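Local coordinates for bazooka, isoform C,LD29223p (Drosophila melanogaster, PDB 5OAK), which acts in cell polarity, its first PDZ domain taking up the C-terminal PDZ-binding motif of Par6, and probably also binds phosphatidylinositols and phosphatidic acid, at residues Q72-L75 / R76-L79; I12-Y15 / G16-L19. All blocks are in the same frame, centred on the assembly; numbering follows the deposited sequence.

Contact 1 of 2, residues Q72-L75 / R76-L79; sequences QEQL and RRAL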
loop_
_atom_site.group_PDB
_atom_site.type_symbol
_atom_site.label_atom_id
_atom_site.label_comp_id
_atom_site.label_asym_id
_atom_site.label_seq_id
_atom_site.Cartn_x
_atom_site.Cartn_y
_atom_site.Cartn_z
ATOM N N GLN A 72 -9.307 0.761 3.679
ATOM C CA GLN A 72 -9.416 2.012 2.937
ATOM C C GLN A 72 -9.282 3.179 3.920
ATOM O O GLN A 72 -8.616 4.173 3.640
ATOM C CB GLN A 72 -10.741 2.087 2.180
ATOM C CG GLN A 72 -10.706 1.248 0.921
ATOM C CD GLN A 72 -12.065 1.175 0.270
ATOM O OE1 GLN A 72 -12.941 1.965 0.598
ATOM N NE2 GLN A 72 -12.259 0.214 -0.627
ATOM N N GLU A 73 -9.929 3.050 5.074
ATOM C CA GLU A 73 -9.846 4.093 6.097
ATOM C C GLU A 73 -8.429 4.254 6.612
ATOM O O GLU A 73 -7.976 5.369 6.843
ATOM C CB GLU A 73 -10.782 3.802 7.274
ATOM C CG GLU A 73 -10.764 4.898 8.366
ATOM C CD GLU A 73 -10.931 6.332 7.834
ATOM O OE1 GLU A 73 -11.751 6.555 6.916
ATOM O OE2 GLU A 73 -10.244 7.250 8.345
ATOM N N GLN A 74 -7.712 3.161 6.840
ATOM C CA GLN A 74 -6.362 3.325 7.320
ATOM C C GLN A 74 -5.454 3.922 6.237
ATOM O O GLN A 74 -4.546 4.669 6.563
ATOM C CB GLN A 74 -5.865 1.984 7.866
ATOM C CG GLN A 74 -6.706 1.580 9.090
ATOM C CD GLN A 74 -6.780 2.707 10.161
ATOM O OE1 GLN A 74 -7.851 3.082 10.625
ATOM N NE2 GLN A 74 -5.645 3.235 10.521
ATOM N N LEU A 75 -5.716 3.632 4.952
ATOM C CA LEU A 75 -4.965 4.312 3.893
ATOM C C LEU A 75 -5.210 5.813 3.937
ATOM O O LEU A 75 -4.286 6.602 3.774
ATOM C CB LEU A 75 -5.372 3.835 2.521
ATOM C CG LEU A 75 -4.818 2.478 2.233
ATOM C CD1 LEU A 75 -5.537 1.876 1.010
ATOM C CD2 LEU A 75 -3.347 2.604 1.963
ATOM N N ARG A 76 -6.470 6.197 4.082
ATOM C CA ARG A 76 -6.785 7.627 4.116
ATOM C C ARG A 76 -6.080 8.288 5.286
ATOM O O ARG A 76 -5.530 9.385 5.162
ATOM C CB ARG A 76 -8.304 7.853 4.220
ATOM C CG ARG A 76 -9.044 7.544 2.926
ATOM C CD ARG A 76 -10.550 7.902 2.976
ATOM N NE ARG A 76 -11.277 7.190 1.932
ATOM C CZ ARG A 76 -12.009 6.092 2.150
ATOM N NH1 ARG A 76 -12.155 5.598 3.389
ATOM N NH2 ARG A 76 -12.618 5.494 1.130
ATOM N N ARG A 77 -6.085 7.637 6.432
ATOM C CA ARG A 77 -5.376 8.165 7.584
ATOM C C ARG A 77 -3.867 8.298 7.355
ATOM O O ARG A 77 -3.265 9.345 7.647
ATOM C CB ARG A 77 -5.635 7.297 8.813
ATOM C CG ARG A 77 -6.936 7.556 9.449
ATOM C CD ARG A 77 -6.862 6.986 10.885
ATOM N NE ARG A 77 -8.010 7.398 11.676
ATOM C CZ ARG A 77 -8.879 6.561 12.219
ATOM N NH1 ARG A 77 -8.707 5.263 12.083
ATOM N NH2 ARG A 77 -9.909 7.028 12.918
ATOM N N ALA A 78 -3.259 7.264 6.794
ATOM C CA ALA A 78 -1.834 7.278 6.549
ATOM C C ALA A 78 -1.473 8.381 5.572
ATOM O O ALA A 78 -0.365 8.954 5.658
ATOM C CB ALA A 78 -1.380 5.918 5.986
ATOM N N LEU A 79 -2.375 8.668 4.618
ATOM C CA LEU A 79 -2.088 9.695 3.606
ATOM C C LEU A 79 -2.165 11.099 4.185
ATOM O O LEU A 79 -1.817 12.073 3.478
ATOM C CB LEU A 79 -3.031 9.566 2.388
ATOM C CG LEU A 79 -2.693 8.321 1.541
ATOM C CD1 LEU A 79 -3.818 8.033 0.570
ATOM C CD2 LEU A 79 -1.329 8.434 0.821
#
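Arg76, Arg77, Ala78 and Leu79 each send their backbone N to the carbonyl O four residues back, from Gln72 to Leu75, along the C-terminal part of helix 68-78; Arg76 N to Gln72 O, at 3.0 Å, is nearly straight, whereas Leu79 N to Leu75 O is more bent at 145°. On the outer side, Glu73 divides its carboxylate between two arginines. Its CG stands anti to the backbone N (chi1 -178°) and the chain bends at the next bond, which turns the two oxygens toward the following turn. OE1 reaches the edge of the Arg76 guanidinium in a long salt bridge, 3.7 Å from NH1. OE2 lies over a face of the Arg77 guanidinium, 4.0 Å from NE, where charge attracts but no N-H points at it, and also meets Arg77 CG at 3.5 Å. The amide of Gln74 runs alongside Arg77, and its OE1 lies 2.8 Å from NH1, a weak hydrogen bond, and doubtful because Gln74 was modelled in two conformers. Arg76 stretches back beside Gln72, its guanidinium standing almost at right angles to the amide, with NH2 3.6 Å from OE1. Arg76 NE bonds to Gly107 O of the second subunit, in the engineered linker. An alanine in place of Arg76 is likely to leave Glu73 OE1 without its nearby positive charge and Gly107 O without its NE donor. Leu75 and Ala78 face inward onto Ile58 of strand 54-58, and Leu75 also packs on Leu115 in the fused Par6 tail of the second subunit. The helix is therefore amphipathic: its apolar side seats it on the sheet, while one long salt bridge and one looser pairing of opposite charges on the outer side probably offset part of the arginines' positive charge.

Contact 2 of 2, residues I12-Y15 / G16-L19; sequences INEY and GSPL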
loop_
_atom_site.group_PDB
_atom_site.type_symbol
_atom_site.label_atom_id
_atom_site.label_comp_id
_atom_site.label_asym_id
_atom_site.label_seq_id
_atom_site.Cartn_x
_atom_site.Cartn_y
_atom_site.Cartn_z
ATOM N N ILE A 12 7.870 8.586 0.438
ATOM C CA ILE A 12 7.632 9.957 0.877
ATOM C C ILE A 12 6.253 10.400 0.338
ATOM O O ILE A 12 5.941 10.175 -0.835
ATOM C CB ILE A 12 8.746 10.887 0.370
ATOM C CG1 ILE A 12 10.119 10.352 0.836
ATOM C CG2 ILE A 12 8.537 12.341 0.829
ATOM C CD1 ILE A 12 10.226 10.078 2.325
ATOM N N ASN A 13 5.430 11.014 1.181
ATOM C CA ASN A 13 4.089 11.405 0.764
ATOM C C ASN A 13 4.118 12.836 0.250
ATOM O O ASN A 13 4.787 13.662 0.800
ATOM C CB ASN A 13 3.119 11.267 1.939
ATOM C CG ASN A 13 1.675 11.434 1.523
ATOM O OD1 ASN A 13 1.334 11.273 0.356
ATOM N ND2 ASN A 13 0.821 11.746 2.477
ATOM N N GLU A 14 3.531 13.064 -0.878
ATOM C CA GLU A 14 3.385 14.415 -1.445
ATOM C C GLU A 14 1.917 14.751 -1.319
ATOM O O GLU A 14 1.074 14.116 -1.971
ATOM C CB GLU A 14 3.836 14.412 -2.890
ATOM C CG GLU A 14 3.683 15.783 -3.526
ATOM C CD GLU A 14 4.139 15.789 -4.979
ATOM O OE1 GLU A 14 4.974 14.929 -5.377
ATOM O OE2 GLU A 14 3.615 16.638 -5.722
ATOM N N TYR A 15 1.597 15.722 -0.489
ATOM C CA TYR A 15 0.178 15.967 -0.161
ATOM C C TYR A 15 -0.596 16.446 -1.405
ATOM O O TYR A 15 -0.163 17.403 -2.103
ATOM C CB TYR A 15 0.068 17.004 0.950
ATOM C CG TYR A 15 0.663 16.560 2.243
ATOM C CD1 TYR A 15 0.164 15.450 2.897
ATOM C CD2 TYR A 15 1.727 17.246 2.801
ATOM C CE1 TYR A 15 0.695 15.083 4.108
ATOM C CE2 TYR A 15 2.286 16.866 3.996
ATOM C CZ TYR A 15 1.769 15.778 4.638
ATOM O OH TYR A 15 2.292 15.419 5.862
ATOM N N GLY A 16 -1.690 15.771 -1.721
ATOM C CA GLY A 16 -2.478 16.142 -2.878
ATOM C C GLY A 16 -2.062 15.525 -4.197
ATOM O O GLY A 16 -2.690 15.753 -5.220
ATOM N N SER A 17 -0.993 14.759 -4.201
ATOM C CA SER A 17 -0.459 14.186 -5.418
ATOM C C SER A 17 -0.411 12.675 -5.351
ATOM O O SER A 17 -0.023 12.130 -4.321
ATOM C CB SER A 17 0.959 14.708 -5.645
ATOM O OG SER A 17 0.956 16.138 -5.771
ATOM N N PRO A 18 -0.748 11.993 -6.447
ATOM C CA PRO A 18 -0.671 10.530 -6.395
ATOM C C PRO A 18 0.760 10.057 -6.137
ATOM O O PRO A 18 1.735 10.704 -6.574
ATOM C CB PRO A 18 -1.124 10.084 -7.788
ATOM C CG PRO A 18 -1.216 11.363 -8.604
ATOM C CD PRO A 18 -1.274 12.509 -7.714
ATOM N N LEU A 19 0.893 8.954 -5.416
ATOM C CA LEU A 19 2.197 8.350 -5.155
ATOM C C LEU A 19 2.629 7.384 -6.234
ATOM O O LEU A 19 3.811 7.019 -6.327
ATOM C CB LEU A 19 2.186 7.665 -3.785
ATOM C CG LEU A 19 1.828 8.673 -2.694
ATOM C CD1 LEU A 19 1.860 8.026 -1.347
ATOM C CD2 LEU A 19 2.780 9.916 -2.696
HETATM O O HOH W 1 -0.745 11.623 -1.616
HETATM O O HOH W 2 3.713 12.214 -5.919
#
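Glu14 and Ser17 close a type II beta turn, with Ser17 N 3.1 Å from Glu14 O. The Glu14 side chain leaves anti to its own nitrogen (chi1 179°) and stays extended, running alongside Ser17. CB lies 4.0 Å from Ser17 CB, CG comes to 3.6 Å from the same atom, and CD lies close to Ser17 OG, at 3.3 Å. At the tip, OE2 accepts a hydrogen bond from Ser17 OG at 2.7 Å, met from above the carboxylate plane; Ser17 has two conformers, so this grip may be partial. OE1 turns elsewhere: it forms a salt bridge to Arg43, bonds a glycerol probably left from crystallisation, and lies 3.0 Å from a water that also reaches Pro18 O. Gly16 occupies the third position of the turn with a positive phi of 87°, where a CB would run into Tyr15 O, so the backbone itself calls for glycine. The Asn13 and Leu19 side chains cross at about a right angle, OD1 lying 3.6 Å from CD2. A second water lies within hydrogen-bonding reach of Asn13 OD1, at 2.9 Å, and of Ser17 O, while ND2 bonds to Ser81 O. Side chain and backbone thus tie the two sides of the loop, with water between them. It joins strand 7-12 to strand 21-25, the position of the carboxylate-binding loop in PDZ domains, consistent with the backbone bonds of Leu19 to the second subunit. Leu19 also bonds through its backbone to Ala44 of the short helix 43-46, and Asn13 likewise to Ser82, just ahead of strand 83-89.

In the fold
Contact 2 comes first along the chain, between strands 7-12 and 21-25; contact 1 follows in the C-terminal half of helix 68-78. Their centres are 13 Å apart in the same PDZ domain, and they touch directly: Leu79 O lies 2.8 Å from Asn13 ND2 in a probable hydrogen bond, and Leu79 CD2 packs on Leu19 CD1. The helix region is thereby joined to the loop leading into strand 21-25. In PDZ domains that helix and strand flank the peptide groove, and both contacts meet the second subunit, whose fused tail carries the Par6 motif; this is consistent with both lying beside the groove, although the tail is an engineered fusion.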